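Outer membrane protein (Bartonella henselae, PDB 2FI9) is of unknown function but carries the DUF498/DUF598 domain, here a compact alpha/beta fold with a mixed five-stranded sheet. Local coordinates at residues P13-I18 and V112-D117; S36-P41 and Y45-T50; E57-V62 and E85-L90; R108-L113 and V120-F125. All coordinates share one frame; numbering follows the deposited sequence.

Contact 1 of 4, residues P13-I18 and V112-D117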
loop_
_atom_site.group_PDB
_atom_site.type_symbol
_atom_site.label_atom_id
_atom_site.label_comp_id
_atom_site.label_asym_id
_atom_site.label_seq_id
_atom_site.Cartn_x
_atom_site.Cartn_y
_atom_site.Cartn_z
ATOM N N PRO A 13 11.962 5.626 7.216
ATOM C CA PRO A 13 11.074 6.281 8.173
ATOM C C PRO A 13 10.065 7.289 7.596
ATOM O O PRO A 13 9.576 8.151 8.330
ATOM C CB PRO A 13 12.064 7.012 9.094
ATOM C CG PRO A 13 13.155 7.410 8.173
ATOM C CD PRO A 13 13.235 6.355 7.080
ATOM N N GLY A 14 9.778 7.203 6.302
ATOM C CA GLY A 14 8.756 8.037 5.677
ATOM C C GLY A 14 8.377 7.434 4.335
ATOM O O GLY A 14 8.893 6.381 3.962
ATOM N N ARG A 15 7.496 8.098 3.600
ATOM C CA ARG A 15 7.155 7.650 2.243
ATOM C C ARG A 15 8.233 8.074 1.252
ATOM O O ARG A 15 8.873 9.099 1.441
ATOM C CB ARG A 15 5.820 8.238 1.818
ATOM C CG ARG A 15 4.640 7.617 2.538
ATOM C CD ARG A 15 3.408 8.479 2.431
ATOM N NE ARG A 15 3.582 9.764 3.114
ATOM C CZ ARG A 15 2.668 10.728 3.117
ATOM N NH1 ARG A 15 1.510 10.559 2.470
ATOM N NH2 ARG A 15 2.906 11.857 3.769
ATOM N N ALA A 16 8.413 7.291 0.195
ATOM C CA ALA A 16 9.338 7.619 -0.899
ATOM C C ALA A 16 8.713 7.096 -2.182
ATOM O O ALA A 16 7.930 6.163 -2.129
ATOM C CB ALA A 16 10.688 6.947 -0.673
ATOM N N PRO A 17 9.064 7.673 -3.346
ATOM C CA PRO A 17 8.563 7.001 -4.555
ATOM C C PRO A 17 9.049 5.552 -4.606
ATOM O O PRO A 17 10.158 5.251 -4.142
ATOM C CB PRO A 17 9.182 7.803 -5.708
ATOM C CG PRO A 17 9.655 9.086 -5.103
ATOM C CD PRO A 17 9.833 8.890 -3.632
ATOM N N ILE A 18 8.215 4.669 -5.142
ATOM C CA ILE A 18 8.600 3.281 -5.364
ATOM C C ILE A 18 9.175 3.216 -6.780
ATOM O O ILE A 18 8.442 3.395 -7.766
ATOM C CB ILE A 18 7.394 2.311 -5.188
ATOM C CG1 ILE A 18 6.753 2.447 -3.802
ATOM C CG2 ILE A 18 7.794 0.854 -5.470
ATOM C CD1 ILE A 18 7.705 2.464 -2.626
ATOM N N VAL A 112 2.504 9.214 -8.186
ATOM C CA VAL A 112 1.932 10.449 -8.699
ATOM C C VAL A 112 1.300 11.250 -7.559
ATOM O O VAL A 112 1.607 12.437 -7.384
ATOM C CB VAL A 112 0.911 10.169 -9.840
ATOM C CG1 VAL A 112 -0.015 11.365 -10.047
ATOM C CG2 VAL A 112 1.650 9.825 -11.142
ATOM N N LEU A 113 0.461 10.595 -6.763
ATOM C CA LEU A 113 -0.203 11.254 -5.644
ATOM C C LEU A 113 0.776 11.716 -4.566
ATOM O O LEU A 113 0.590 12.784 -3.957
ATOM C CB LEU A 113 -1.266 10.342 -5.031
ATOM C CG LEU A 113 -2.467 9.987 -5.910
ATOM C CD1 LEU A 113 -3.306 8.974 -5.181
ATOM C CD2 LEU A 113 -3.288 11.230 -6.221
ATOM N N LEU A 114 1.815 10.918 -4.333
ATOM C CA LEU A 114 2.885 11.314 -3.408
ATOM C C LEU A 114 3.567 12.622 -3.849
ATOM O O LEU A 114 3.777 13.539 -3.042
ATOM C CB LEU A 114 3.913 10.183 -3.254
ATOM C CG LEU A 114 5.000 10.472 -2.216
ATOM C CD1 LEU A 114 4.394 10.590 -0.811
ATOM C CD2 LEU A 114 6.058 9.391 -2.277
ATOM N N ALA A 115 3.883 12.706 -5.140
ATOM C CA ALA A 115 4.484 13.896 -5.740
ATOM C C ALA A 115 3.586 15.134 -5.627
ATOM O O ALA A 115 4.076 16.264 -5.599
ATOM C CB ALA A 115 4.836 13.630 -7.205
ATOM N N GLU A 116 2.277 14.911 -5.583
ATOM C CA GLU A 116 1.298 15.981 -5.411
ATOM C C GLU A 116 1.066 16.344 -3.935
ATOM O O GLU A 116 0.179 17.143 -3.633
ATOM C CB GLU A 116 -0.044 15.563 -6.025
ATOM C CG GLU A 116 -0.133 15.633 -7.532
ATOM C CD GLU A 116 -1.456 15.075 -8.069
ATOM O OE1 GLU A 116 -2.432 14.863 -7.284
ATOM O OE2 GLU A 116 -1.506 14.841 -9.297
ATOM N N ASP A 117 1.838 15.749 -3.026
ATOM C CA ASP A 117 1.691 15.976 -1.581
ATOM C C ASP A 117 0.320 15.607 -1.017
ATOM O O ASP A 117 -0.155 16.232 -0.071
ATOM C CB ASP A 117 2.030 17.432 -1.209
ATOM C CG ASP A 117 3.440 17.828 -1.613
ATOM O OD1 ASP A 117 4.396 17.083 -1.296
ATOM O OD2 ASP A 117 3.591 18.891 -2.256
#
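The C-terminal end of helix 103-115 meets the loop that leads into strand 18-22. Leu114 carries the contact, and its two methyls divide the work. CD1 goes to Arg15 and CD2 to the Ala16-Pro17 peptide. Leu114 holds CG anti to its own N (chi1 -175°), which sends the fork out from the helix toward the loop. Leu114 CD1 lies 3.8 Å from Arg15 CB and 4.0 Å from Arg15 CD. It also lies over one face of the guanidinium group. The Arg15 chain bends at chi3 (-65°) beside this methyl, and its polar end is fixed elsewhere: NH1 makes a hydrogen bond to Val120 O. Leu114 CD2 packs closely on backbone, 3.5 Å from Ala16 C and 3.6 Å from Pro17 N. Leu114 CD2 also touches the proline ring, with Pro17 CD 4.0 Å away, and these two side chains meet at about a right angle. No hydrogen bond joins the two segments, so the contact is purely one of packing. A hydrogen bond from Ile18 N to the side-chain oxygen OD1 of Asn111 ties the loop to the same helix. The helix ends after Ala115, and Glu116 is the first residue to leave it. Asp117 N bonds to Leu114 O at 2.9 Å, and Arg118 N reaches Leu113 O. With Asp117 at positive phi as the C-prime residue, this is a Schellman motif.

Contact 2 of 4, residues S36-P41 and Y45-T50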
loop_
_atom_site.group_PDB
_atom_site.type_symbol
_atom_site.label_atom_id
_atom_site.label_comp_id
_atom_site.label_asym_id
_atom_site.label_seq_id
_atom_site.Cartn_x
_atom_site.Cartn_y
_atom_site.Cartn_z
ATOM N N SER A 36 6.033 -8.051 0.334
ATOM C CA SER A 36 5.002 -7.039 0.223
ATOM C C SER A 36 5.289 -5.889 1.190
ATOM O O SER A 36 5.966 -6.077 2.213
ATOM C CB SER A 36 3.644 -7.657 0.524
ATOM O OG SER A 36 3.340 -8.683 -0.423
ATOM N N ILE A 37 4.789 -4.701 0.866
ATOM C CA ILE A 37 5.073 -3.521 1.690
ATOM C C ILE A 37 3.830 -2.684 1.920
ATOM O O ILE A 37 2.872 -2.711 1.132
ATOM C CB ILE A 37 6.205 -2.618 1.093
ATOM C CG1 ILE A 37 5.862 -2.153 -0.331
ATOM C CG2 ILE A 37 7.529 -3.347 1.130
ATOM C CD1 ILE A 37 6.771 -1.032 -0.845
ATOM N N ILE A 38 3.846 -1.962 3.023
ATOM C CA ILE A 38 2.875 -0.924 3.270
ATOM C C ILE A 38 3.641 0.418 3.395
ATOM O O ILE A 38 4.702 0.469 3.997
ATOM C CB ILE A 38 2.026 -1.263 4.509
ATOM C CG1 ILE A 38 0.705 -0.509 4.474
ATOM C CG2 ILE A 38 2.778 -1.019 5.816
ATOM C CD1 ILE A 38 -0.317 -1.117 5.404
ATOM N N CYS A 39 3.115 1.467 2.775
ATOM C CA CYS A 39 3.772 2.757 2.703
ATOM C C CYS A 39 2.835 3.750 3.331
ATOM O O CYS A 39 1.765 4.030 2.794
ATOM C CB CYS A 39 4.009 3.152 1.243
ATOM S SG CYS A 39 4.880 1.919 0.266
ATOM N N ILE A 40 3.214 4.263 4.488
ATOM C CA ILE A 40 2.344 5.152 5.251
ATOM C C ILE A 40 3.187 6.347 5.739
ATOM O O ILE A 40 4.412 6.330 5.596
ATOM C CB ILE A 40 1.646 4.378 6.400
ATOM C CG1 ILE A 40 2.691 3.646 7.256
ATOM C CG2 ILE A 40 0.665 3.381 5.815
ATOM C CD1 ILE A 40 2.110 2.901 8.461
ATOM N N PRO A 41 2.545 7.422 6.230
ATOM C CA PRO A 41 3.376 8.573 6.640
ATOM C C PRO A 41 4.561 8.252 7.559
ATOM O O PRO A 41 5.601 8.934 7.465
ATOM C CB PRO A 41 2.364 9.501 7.320
ATOM C CG PRO A 41 1.124 9.243 6.543
ATOM C CD PRO A 41 1.109 7.726 6.360
ATOM N N TYR A 45 7.076 -0.288 5.568
ATOM C CA TYR A 45 7.250 -1.475 6.403
ATOM C C TYR A 45 6.996 -2.734 5.581
ATOM O O TYR A 45 6.106 -2.748 4.728
ATOM C CB TYR A 45 6.229 -1.476 7.542
ATOM C CG TYR A 45 6.258 -0.271 8.445
ATOM C CD1 TYR A 45 6.888 -0.326 9.684
ATOM C CD2 TYR A 45 5.633 0.917 8.072
ATOM C CE1 TYR A 45 6.912 0.777 10.530
ATOM C CE2 TYR A 45 5.648 2.032 8.904
ATOM C CZ TYR A 45 6.282 1.946 10.137
ATOM O OH TYR A 45 6.315 3.040 10.970
ATOM N N GLY A 46 7.757 -3.791 5.840
ATOM C CA GLY A 46 7.415 -5.095 5.274
ATOM C C GLY A 46 6.158 -5.638 5.927
ATOM O O GLY A 46 5.939 -5.461 7.132
ATOM N N ILE A 47 5.306 -6.274 5.126
ATOM C CA ILE A 47 4.196 -7.036 5.667
ATOM C C ILE A 47 4.156 -8.407 5.002
ATOM O O ILE A 47 4.404 -8.555 3.798
ATOM C CB ILE A 47 2.834 -6.327 5.528
ATOM C CG1 ILE A 47 2.714 -5.648 4.177
ATOM C CG2 ILE A 47 2.640 -5.307 6.661
ATOM C CD1 ILE A 47 1.327 -5.595 3.673
ATOM N N ASP A 48 3.850 -9.409 5.807
ATOM C CA ASP A 48 3.902 -10.776 5.362
ATOM C C ASP A 48 2.565 -11.188 4.778
ATOM O O ASP A 48 1.804 -11.903 5.424
ATOM C CB ASP A 48 4.268 -11.680 6.526
ATOM C CG ASP A 48 4.799 -13.019 6.068
ATOM O OD1 ASP A 48 5.394 -13.089 4.961
ATOM O OD2 ASP A 48 4.623 -14.004 6.822
ATOM N N MET A 49 2.274 -10.723 3.567
ATOM C CA MET A 49 1.062 -11.142 2.862
ATOM C C MET A 49 1.300 -12.523 2.220
ATOM O O MET A 49 2.256 -12.706 1.477
ATOM C CB MET A 49 0.665 -10.106 1.798
ATOM C CG MET A 49 0.208 -8.746 2.341
ATOM S SD MET A 49 -0.107 -7.501 1.053
ATOM C CE MET A 49 -1.764 -8.000 0.590
ATOM N N THR A 50 0.454 -13.498 2.524
ATOM C CA THR A 50 0.541 -14.810 1.852
ATOM C C THR A 50 -0.160 -14.793 0.497
ATOM O O THR A 50 -0.014 -15.720 -0.320
ATOM C CB THR A 50 -0.127 -15.910 2.666
ATOM O OG1 THR A 50 -1.511 -15.576 2.835
ATOM C CG2 THR A 50 0.558 -16.083 4.011
HETATM O O HOH W 1 3.855 -11.046 0.226
HETATM O O HOH W 2 5.737 -10.337 2.082
#
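Strands 36-40 and 43-47 form a beta hairpin at one edge of the mixed sheet, and Ile38 pairs with Tyr45 as an antiparallel hydrogen-bonded pair. Ile38 N donates to Tyr45 O at 2.9 Å. Tyr45 N returns a bond to Ile38 O at 2.9 Å. Further along, Ile47 N donates to Ser36 O at 3.0 Å. Two side-chain hydroxyls bond outside the pairing: Tyr45 OH to Ser42 OG, and Ser36 OG to Ala126 N.

Apolar contacts gather round Tyr45. Ile40 CD1 sits 3.7 Å from Tyr45 CE2, and the two side chains meet at about a right angle. Ile38 CG2 packs 3.9 Å from Tyr45 CB. At the other end the bent Met49 chain (chi3 82°) brings Met49 SD 3.8 Å from Ser36 CB.

A cation-pi contact joins the Tyr45 ring to Arg61.

Water completes the pairing where the strands part, since Ser36 N and Ile47 O do not bond directly. One water accepts from Ser36 N at 2.9 Å and donates to Ile47 O at 2.8 Å.

Contact 3 of 4, residues E57-V62 and E85-L90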
loop_
_atom_site.group_PDB
_atom_site.type_symbol
_atom_site.label_atom_id
_atom_site.label_comp_id
_atom_site.label_asym_id
_atom_site.label_seq_id
_atom_site.Cartn_x
_atom_site.Cartn_y
_atom_site.Cartn_z
ATOM N N GLU A 57 -5.329 -7.538 9.650
ATOM C CA GLU A 57 -3.949 -7.306 10.103
ATOM C C GLU A 57 -3.110 -6.504 9.106
ATOM O O GLU A 57 -2.377 -5.574 9.484
ATOM C CB GLU A 57 -3.241 -8.631 10.327
ATOM C CG GLU A 57 -3.280 -9.139 11.741
ATOM C CD GLU A 57 -2.089 -10.044 12.047
ATOM O OE1 GLU A 57 -2.117 -10.724 13.100
ATOM O OE2 GLU A 57 -1.129 -10.083 11.234
ATOM N N ASP A 58 -3.195 -6.879 7.837
ATOM C CA ASP A 58 -2.437 -6.199 6.794
ATOM C C ASP A 58 -2.599 -4.687 6.821
ATOM O O ASP A 58 -1.644 -3.951 6.529
ATOM C CB ASP A 58 -2.809 -6.728 5.412
ATOM C CG ASP A 58 -2.308 -8.122 5.183
ATOM O OD1 ASP A 58 -1.425 -8.568 5.946
ATOM O OD2 ASP A 58 -2.793 -8.786 4.251
ATOM N N ILE A 59 -3.806 -4.232 7.150
ATOM C CA ILE A 59 -4.118 -2.808 7.073
ATOM C C ILE A 59 -4.108 -2.115 8.452
ATOM O O ILE A 59 -4.397 -0.923 8.562
ATOM C CB ILE A 59 -5.467 -2.543 6.327
ATOM C CG1 ILE A 59 -6.661 -3.092 7.122
ATOM C CG2 ILE A 59 -5.429 -3.125 4.907
ATOM C CD1 ILE A 59 -7.983 -2.396 6.799
ATOM N N SER A 60 -3.759 -2.869 9.485
ATOM C CA SER A 60 -3.764 -2.352 10.855
ATOM C C SER A 60 -2.937 -1.070 11.047
ATOM O O SER A 60 -3.358 -0.173 11.765
ATOM C CB SER A 60 -3.311 -3.432 11.843
ATOM O OG SER A 60 -2.024 -3.914 11.502
ATOM N N ARG A 61 -1.786 -0.964 10.381
ATOM C CA ARG A 61 -0.971 0.249 10.505
ATOM C C ARG A 61 -1.631 1.457 9.840
ATOM O O ARG A 61 -1.475 2.603 10.313
ATOM C CB ARG A 61 0.429 0.039 9.937
ATOM C CG ARG A 61 1.395 -0.618 10.898
ATOM C CD ARG A 61 2.797 -0.627 10.290
ATOM N NE ARG A 61 3.781 -1.300 11.136
ATOM C CZ ARG A 61 4.447 -0.722 12.140
ATOM N NH1 ARG A 61 4.243 0.555 12.460
ATOM N NH2 ARG A 61 5.337 -1.424 12.832
ATOM N N VAL A 62 -2.352 1.193 8.745
ATOM C CA VAL A 62 -3.109 2.225 8.048
ATOM C C VAL A 62 -4.215 2.754 8.954
ATOM O O VAL A 62 -4.359 3.966 9.117
ATOM C CB VAL A 62 -3.709 1.703 6.727
ATOM C CG1 VAL A 62 -4.682 2.710 6.124
ATOM C CG2 VAL A 62 -2.616 1.416 5.755
ATOM N N GLU A 85 -15.433 -7.234 2.312
ATOM C CA GLU A 85 -16.454 -6.477 3.035
ATOM C C GLU A 85 -15.944 -5.932 4.387
ATOM O O GLU A 85 -16.143 -4.764 4.720
ATOM C CB GLU A 85 -17.685 -7.377 3.223
ATOM C CG GLU A 85 -18.851 -6.763 3.988
ATOM C CD GLU A 85 -20.070 -7.676 4.032
ATOM O OE1 GLU A 85 -20.024 -8.793 3.470
ATOM O OE2 GLU A 85 -21.092 -7.285 4.630
ATOM N N GLU A 86 -15.296 -6.800 5.153
ATOM C CA GLU A 86 -14.751 -6.475 6.464
ATOM C C GLU A 86 -13.781 -5.288 6.419
ATOM O O GLU A 86 -13.812 -4.416 7.285
ATOM C CB GLU A 86 -14.039 -7.705 7.035
ATOM C CG GLU A 86 -14.957 -8.897 7.309
ATOM C CD GLU A 86 -15.280 -9.779 6.075
ATOM O OE1 GLU A 86 -14.943 -9.450 4.909
ATOM O OE2 GLU A 86 -15.910 -10.838 6.294
ATOM N N LEU A 87 -12.932 -5.257 5.398
ATOM C CA LEU A 87 -11.956 -4.188 5.227
ATOM C C LEU A 87 -12.605 -2.893 4.751
ATOM O O LEU A 87 -12.178 -1.812 5.131
ATOM C CB LEU A 87 -10.867 -4.629 4.239
ATOM C CG LEU A 87 -9.723 -5.435 4.867
ATOM C CD1 LEU A 87 -10.120 -6.820 5.327
ATOM C CD2 LEU A 87 -8.546 -5.516 3.897
ATOM N N ARG A 88 -13.624 -3.013 3.901
ATOM C CA ARG A 88 -14.354 -1.844 3.413
ATOM C C ARG A 88 -14.984 -1.093 4.583
ATOM O O ARG A 88 -14.866 0.129 4.664
ATOM C CB ARG A 88 -15.415 -2.245 2.367
ATOM C CG ARG A 88 -14.806 -2.838 1.075
ATOM C CD ARG A 88 -15.796 -2.939 -0.064
ATOM N NE ARG A 88 -17.049 -3.589 0.298
ATOM C CZ ARG A 88 -17.374 -4.846 -0.012
ATOM N NH1 ARG A 88 -16.530 -5.617 -0.704
ATOM N NH2 ARG A 88 -18.557 -5.341 0.361
ATOM N N VAL A 89 -15.619 -1.839 5.495
ATOM C CA VAL A 89 -16.169 -1.287 6.742
ATOM C C VAL A 89 -15.116 -0.581 7.609
ATOM O O VAL A 89 -15.303 0.575 7.986
ATOM C CB VAL A 89 -16.906 -2.379 7.563
ATOM C CG1 VAL A 89 -17.418 -1.837 8.895
ATOM C CG2 VAL A 89 -18.079 -2.922 6.749
ATOM N N LEU A 90 -14.034 -1.277 7.942
ATOM C CA LEU A 90 -12.969 -0.694 8.777
ATOM C C LEU A 90 -12.405 0.602 8.182
ATOM O O LEU A 90 -12.234 1.604 8.893
ATOM C CB LEU A 90 -11.846 -1.711 8.968
ATOM C CG LEU A 90 -12.163 -2.963 9.794
ATOM C CD1 LEU A 90 -11.145 -4.054 9.479
ATOM C CD2 LEU A 90 -12.189 -2.652 11.266
#
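Ile59 and Leu87 mark the nearest backbone approach, with their CA atoms 8.2 Å apart. Ile59 lies in segment 57-62, which runs into helix 60-64, and Leu87 lies in the first turns of helix 85-93. That second helix belongs to a beta-alpha-beta crossover between the parallel strands 71-75 and 97-101. Its turns are regular here: Val89 N bonds to Glu85 O at 3.1 Å. At this distance the two backbones do not touch, and no hydrogen bond passes between them. Side chains alone make the contact.

Ile59 points at helix 85-93 and touches it with both branches. Ile59 CD1 meets Leu87 CG at 4.0 Å. Ile59 CG2 meets Leu87 CD2 at 4.1 Å. Ile59 places CG1 between its own N and carbonyl carbon (chi1 66°), which carries CD1 toward the helix. The Ile59 and Leu87 side chains pass at a slant. One turn on, Leu90 CD1 is a looser neighbour at 4.5 Å from Ile59 CD1. The patch is buried. Leu123 of strand 120-124 packs on Ile59, which places the contact against the mixed sheet; Pro54 packs on Leu87.

Within segment 57-62, Glu57 O accepts two hydrogen bonds from Ser60. Glu57 O takes Ser60 N at 3.0 Å and Ser60 OG at 2.6 Å, the latter in the carbonyl plane on a lone pair.

Contact 4 of 4, residues R108-L113 and V120-F125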
loop_
_atom_site.group_PDB
_atom_site.type_symbol
_atom_site.label_atom_id
_atom_site.label_comp_id
_atom_site.label_asym_id
_atom_site.label_seq_id
_atom_site.Cartn_x
_atom_site.Cartn_y
_atom_site.Cartn_z
ATOM N N ARG A 108 2.297 3.139 -9.601
ATOM C CA ARG A 108 2.349 4.310 -10.468
ATOM C C ARG A 108 1.470 5.421 -9.933
ATOM O O ARG A 108 1.874 6.581 -9.950
ATOM C CB ARG A 108 1.943 3.948 -11.893
ATOM C CG ARG A 108 2.984 3.109 -12.610
ATOM C CD ARG A 108 2.584 2.837 -14.050
ATOM N NE ARG A 108 1.410 1.963 -14.164
ATOM C CZ ARG A 108 1.462 0.635 -14.284
ATOM N NH1 ARG A 108 2.631 0.002 -14.288
ATOM N NH2 ARG A 108 0.341 -0.059 -14.399
ATOM N N THR A 109 0.302 5.043 -9.412
ATOM C CA THR A 109 -0.666 5.976 -8.839
ATOM C C THR A 109 -0.170 6.540 -7.516
ATOM O O THR A 109 -0.299 7.741 -7.276
ATOM C CB THR A 109 -2.066 5.326 -8.611
ATOM O OG1 THR A 109 -2.550 4.753 -9.830
ATOM C CG2 THR A 109 -3.066 6.357 -8.139
ATOM N N PHE A 110 0.372 5.674 -6.654
ATOM C CA PHE A 110 1.021 6.128 -5.417
ATOM C C PHE A 110 2.092 7.189 -5.681
ATOM O O PHE A 110 2.118 8.226 -5.017
ATOM C CB PHE A 110 1.651 4.965 -4.653
ATOM C CG PHE A 110 2.401 5.393 -3.417
ATOM C CD1 PHE A 110 1.710 5.780 -2.269
ATOM C CD2 PHE A 110 3.805 5.448 -3.408
ATOM C CE1 PHE A 110 2.389 6.188 -1.124
ATOM C CE2 PHE A 110 4.508 5.864 -2.241
ATOM C CZ PHE A 110 3.802 6.234 -1.104
ATOM N N ASN A 111 2.977 6.919 -6.639
ATOM C CA ASN A 111 4.067 7.840 -6.947
ATOM C C ASN A 111 3.535 9.209 -7.337
ATOM O O ASN A 111 4.034 10.230 -6.856
ATOM C CB ASN A 111 4.969 7.272 -8.047
ATOM C CG ASN A 111 5.847 6.137 -7.551
ATOM O OD1 ASN A 111 5.936 5.880 -6.351
ATOM N ND2 ASN A 111 6.523 5.467 -8.474
ATOM N N VAL A 112 2.504 9.214 -8.186
ATOM C CA VAL A 112 1.932 10.449 -8.699
ATOM C C VAL A 112 1.300 11.250 -7.559
ATOM O O VAL A 112 1.607 12.437 -7.384
ATOM C CB VAL A 112 0.911 10.169 -9.840
ATOM C CG1 VAL A 112 -0.015 11.365 -10.047
ATOM C CG2 VAL A 112 1.650 9.825 -11.142
ATOM N N LEU A 113 0.461 10.595 -6.763
ATOM C CA LEU A 113 -0.203 11.254 -5.644
ATOM C C LEU A 113 0.776 11.716 -4.566
ATOM O O LEU A 113 0.590 12.784 -3.957
ATOM C CB LEU A 113 -1.266 10.342 -5.031
ATOM C CG LEU A 113 -2.467 9.987 -5.910
ATOM C CD1 LEU A 113 -3.306 8.974 -5.181
ATOM C CD2 LEU A 113 -3.288 11.230 -6.221
ATOM N N VAL A 120 -1.525 10.222 0.995
ATOM C CA VAL A 120 -1.715 8.921 0.352
ATOM C C VAL A 120 -0.890 7.831 1.035
ATOM O O VAL A 120 0.251 8.073 1.504
ATOM C CB VAL A 120 -1.362 8.998 -1.174
ATOM C CG1 VAL A 120 0.100 9.294 -1.383
ATOM C CG2 VAL A 120 -1.807 7.716 -1.947
ATOM N N ALA A 121 -1.484 6.643 1.094
ATOM C CA ALA A 121 -0.849 5.452 1.619
ATOM C C ALA A 121 -1.011 4.373 0.569
ATOM O O ALA A 121 -1.904 4.454 -0.270
ATOM C CB ALA A 121 -1.513 5.015 2.947
ATOM N N ALA A 122 -0.160 3.356 0.618
ATOM C CA ALA A 122 -0.287 2.213 -0.287
ATOM C C ALA A 122 -0.006 0.906 0.441
ATOM O O ALA A 122 0.897 0.836 1.275
ATOM C CB ALA A 122 0.672 2.368 -1.461
ATOM N N LEU A 123 -0.792 -0.125 0.129
ATOM C CA LEU A 123 -0.504 -1.471 0.551
ATOM C C LEU A 123 -0.207 -2.220 -0.724
ATOM O O LEU A 123 -1.051 -2.275 -1.610
ATOM C CB LEU A 123 -1.727 -2.078 1.242
ATOM C CG LEU A 123 -1.631 -3.550 1.654
ATOM C CD1 LEU A 123 -0.420 -3.826 2.503
ATOM C CD2 LEU A 123 -2.902 -3.991 2.414
ATOM N N LEU A 124 0.983 -2.795 -0.834
ATOM C CA LEU A 124 1.399 -3.341 -2.122
ATOM C C LEU A 124 1.798 -4.807 -2.026
ATOM O O LEU A 124 2.822 -5.123 -1.421
ATOM C CB LEU A 124 2.547 -2.505 -2.701
ATOM C CG LEU A 124 2.313 -0.990 -2.810
ATOM C CD1 LEU A 124 3.594 -0.225 -3.071
ATOM C CD2 LEU A 124 1.304 -0.646 -3.903
ATOM N N PHE A 125 1.001 -5.692 -2.630
ATOM C CA PHE A 125 1.381 -7.095 -2.735
ATOM C C PHE A 125 2.475 -7.234 -3.765
ATOM O O PHE A 125 2.314 -6.813 -4.898
ATOM C CB PHE A 125 0.201 -7.953 -3.132
ATOM C CG PHE A 125 0.507 -9.428 -3.197
ATOM C CD1 PHE A 125 0.695 -10.166 -2.031
ATOM C CD2 PHE A 125 0.562 -10.088 -4.424
ATOM C CE1 PHE A 125 0.957 -11.527 -2.087
ATOM C CE2 PHE A 125 0.803 -11.472 -4.486
ATOM C CZ PHE A 125 1.004 -12.185 -3.321
#
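Leu113 N donates to Thr109 O at 3.0 Å, a helical bond in the turn of helix 103-115 that faces strand 120-124. No hydrogen bond crosses from helix to strand. The axes of segments 108-113 and 120-124 come within 8.6 Å, and their directions differ by 161°, so they run nearly antiparallel.

Phe110 and Leu113 fill the gap, one turn of helix apart. Phe110 keeps CG anti to its backbone N (chi1 176°), and the ring reaches the strand. Phe110 CD1 meets Ala122 CB at 3.7 Å. Phe110 CE1 meets Val120 CG1 at 3.9 Å. Both methyls come at the ring obliquely. Leu113 straddles Val120 at about a right angle: Leu113 CD1 lies 3.8 Å from Val120 CG2, and Leu113 CB lies 4.0 Å from Val120 CG1. Each methyl of Val120 thus has a partner on the helix. The CA atoms of Phe110 and Ala122, and those of Leu113 and Val120, are both 6.6 Å apart.

Strand 120-124 is the middle strand of the mixed sheet. It lies between the antiparallel strand 36-40 and the parallel strand 71-75, and helix 103-115 packs on its Val120 and Ala122 side. Phe110 extends this layer to Cys39, and Thr109 to Leu73. Ala121 and Leu123 point the other way. The helix is the connection of a beta-alpha-beta crossover from strand 97-101 to strand 120-124, which passes over strand 71-75.

From the N terminus, segment 13-18 opens contact 1, the longest loop, which closes only at helix 103-115. Contacts 2 and 3 both fall within that loop and follow each other. The hairpin of contact 2 closes by residue 50, before contact 3 opens at 57 and closes at 90. Contact 4 opens on the helix where contact 1 closes, sharing Val112 and Leu113, and ends on the last strand. That strand joins the set: Ile37 and Cys39 bond to it in the sheet, contact 3 touches it, and Arg15 reaches Val120. Contacts 1 and 3 do not touch and lie on opposite sides of the chain's centre.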